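Local coordinates for universal stress protein (Archaeoglobus fulgidus, PDB 6HCD) that belongs to the universal stress protein A family and, though its exact function is not established, probably serves in the cellular response to stress, at residues Ile27-Asp32 against Arg40-Ala45. Sequence-based numbering, arbitrary orientation.
Sequences IVVAVD and RVLRFA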
# COMPACT_ATOMS: atom_id res chain seq x y z
N ILE A 27 11.88 -6.63 0.40
CA ILE A 27 10.54 -6.38 -0.10
C ILE A 27 9.85 -7.75 -0.20
O ILE A 27 10.39 -8.66 -0.83
CB ILE A 27 10.59 -5.67 -1.48
CG1 ILE A 27 11.22 -4.28 -1.41
CG2 ILE A 27 9.22 -5.63 -2.14
CD1 ILE A 27 10.40 -3.28 -0.62
N VAL A 28 8.66 -7.89 0.39
CA VAL A 28 7.87 -9.12 0.29
C VAL A 28 6.76 -8.87 -0.73
O VAL A 28 6.07 -7.87 -0.64
CB VAL A 28 7.29 -9.53 1.65
CG1 VAL A 28 6.22 -10.60 1.54
CG2 VAL A 28 8.38 -9.95 2.61
N VAL A 29 6.61 -9.78 -1.69
CA VAL A 29 5.57 -9.68 -2.68
C VAL A 29 4.75 -10.97 -2.63
O VAL A 29 5.29 -12.06 -2.65
CB VAL A 29 6.13 -9.35 -4.08
CG1 VAL A 29 7.15 -10.37 -4.55
CG2 VAL A 29 5.02 -9.18 -5.08
N ALA A 30 3.42 -10.82 -2.47
CA ALA A 30 2.50 -11.93 -2.46
C ALA A 30 1.90 -12.08 -3.87
O ALA A 30 1.35 -11.13 -4.40
CB ALA A 30 1.43 -11.69 -1.43
N VAL A 31 2.00 -13.28 -4.44
CA VAL A 31 1.46 -13.55 -5.78
C VAL A 31 0.51 -14.75 -5.71
O VAL A 31 0.83 -15.75 -5.06
CB VAL A 31 2.59 -13.78 -6.81
CG1 VAL A 31 3.39 -12.51 -7.03
CG2 VAL A 31 3.48 -14.93 -6.42
N ASP A 32 -0.65 -14.64 -6.37
CA ASP A 32 -1.62 -15.72 -6.40
C ASP A 32 -1.27 -16.67 -7.55
O ASP A 32 -0.87 -17.80 -7.32
CB ASP A 32 -3.05 -15.17 -6.48
CG ASP A 32 -4.13 -16.24 -6.43
OD1 ASP A 32 -3.86 -17.33 -5.85
OD2 ASP A 32 -5.22 -16.01 -7.01
N ARG A 40 2.43 -6.91 -12.94
CA ARG A 40 2.49 -5.49 -12.57
C ARG A 40 2.93 -5.36 -11.11
O ARG A 40 3.73 -4.46 -10.78
CB ARG A 40 1.14 -4.80 -12.79
CG ARG A 40 0.75 -4.60 -14.24
CD ARG A 40 -0.51 -3.78 -14.43
NE ARG A 40 -1.68 -4.38 -13.78
CZ ARG A 40 -2.54 -5.20 -14.37
NH1 ARG A 40 -2.36 -5.61 -15.62
NH2 ARG A 40 -3.61 -5.60 -13.70
N VAL A 41 2.41 -6.25 -10.26
CA VAL A 41 2.77 -6.31 -8.83
C VAL A 41 4.28 -6.53 -8.71
O VAL A 41 4.97 -5.82 -7.97
CB VAL A 41 1.96 -7.40 -8.10
CG1 VAL A 41 2.51 -7.67 -6.70
CG2 VAL A 41 0.48 -7.01 -8.00
N LEU A 42 4.79 -7.51 -9.45
CA LEU A 42 6.20 -7.90 -9.39
C LEU A 42 7.10 -6.79 -9.94
O LEU A 42 8.14 -6.54 -9.38
CB LEU A 42 6.39 -9.20 -10.18
CG LEU A 42 5.83 -10.45 -9.52
CD1 LEU A 42 5.66 -11.57 -10.54
CD2 LEU A 42 6.69 -10.90 -8.35
N ARG A 43 6.69 -6.14 -11.04
CA ARG A 43 7.47 -5.05 -11.62
C ARG A 43 7.59 -3.90 -10.61
O ARG A 43 8.67 -3.31 -10.47
CB ARG A 43 6.85 -4.58 -12.95
CG ARG A 43 7.07 -5.56 -14.08
CD ARG A 43 6.89 -4.95 -15.46
NE ARG A 43 5.52 -4.56 -15.68
CZ ARG A 43 4.59 -5.34 -16.23
NH1 ARG A 43 4.90 -6.57 -16.60
NH2 ARG A 43 3.35 -4.90 -16.38
N PHE A 44 6.51 -3.58 -9.90
CA PHE A 44 6.56 -2.49 -8.90
C PHE A 44 7.48 -2.88 -7.73
O PHE A 44 8.27 -2.07 -7.28
CB PHE A 44 5.17 -2.12 -8.37
CG PHE A 44 5.16 -0.80 -7.64
CD1 PHE A 44 5.49 -0.73 -6.29
CD2 PHE A 44 4.86 0.37 -8.31
CE1 PHE A 44 5.48 0.48 -5.63
CE2 PHE A 44 4.84 1.58 -7.64
CZ PHE A 44 5.15 1.63 -6.30
N ALA A 45 7.33 -4.13 -7.26
CA ALA A 45 8.16 -4.68 -6.19
C ALA A 45 9.65 -4.64 -6.57
O ALA A 45 10.48 -4.29 -5.74
CB ALA A 45 7.69 -6.08 -5.86
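Ile27, Val29 and Val31 meet Val41, Leu42 and Ala45 in an apolar side-chain contact between helix and sheet, the first half of a beta-alpha-beta unit in the universal stress protein fold. Strand 27-30 runs between strands 56-62 and 120-128, parallel to both, and helix 36-52 returns across one face of that sheet before the chain enters strand 56-62. The two short segments are antiparallel at 178°, their axes 9.0 Å apart. Alternation along segment 27-32 turns Ile27, Val29 and Val31 toward the helix, Val31 lying just past the strand end, while Val28 points to the other side of the sheet. Val29 is the hub. Its CB lies 4.0 Å from CB of Ala45, and 6.6 Å separates CA of Val29 from CA of Ala45, consistent with the small side chain of Ala45. With CG2 of Val29 anti to the backbone N, that methyl meets CG1 of Val41 at 3.3 Å, tighter than usual for two carbons. The other branch, CG1 of Val29, reaches CD2 of Leu42 at 3.9 Å, the two side chains crossing at about a right angle. Leu42 leaves the helix flank, yet the end of its side chain comes nearer, and CD2 also rests 3.9 Å from CG1 of Val31, bridging two inward-facing valines. At the other end CG2 of Ile27 packs on CB of Ala45 at 4.0 Å. Val122 of strand 120-128 also touches Val41 and Ala45, and Leu42 is covered by Trp82, Ala83, Ile86 and Ile87 of helix 70-89. Backbone hydrogen bonds of Ile27, Val28 and Val29 go to residues in and next to the adjacent strands, whereas van der Waals and hydrophobic packing of buried methyl groups holds the helix to this face.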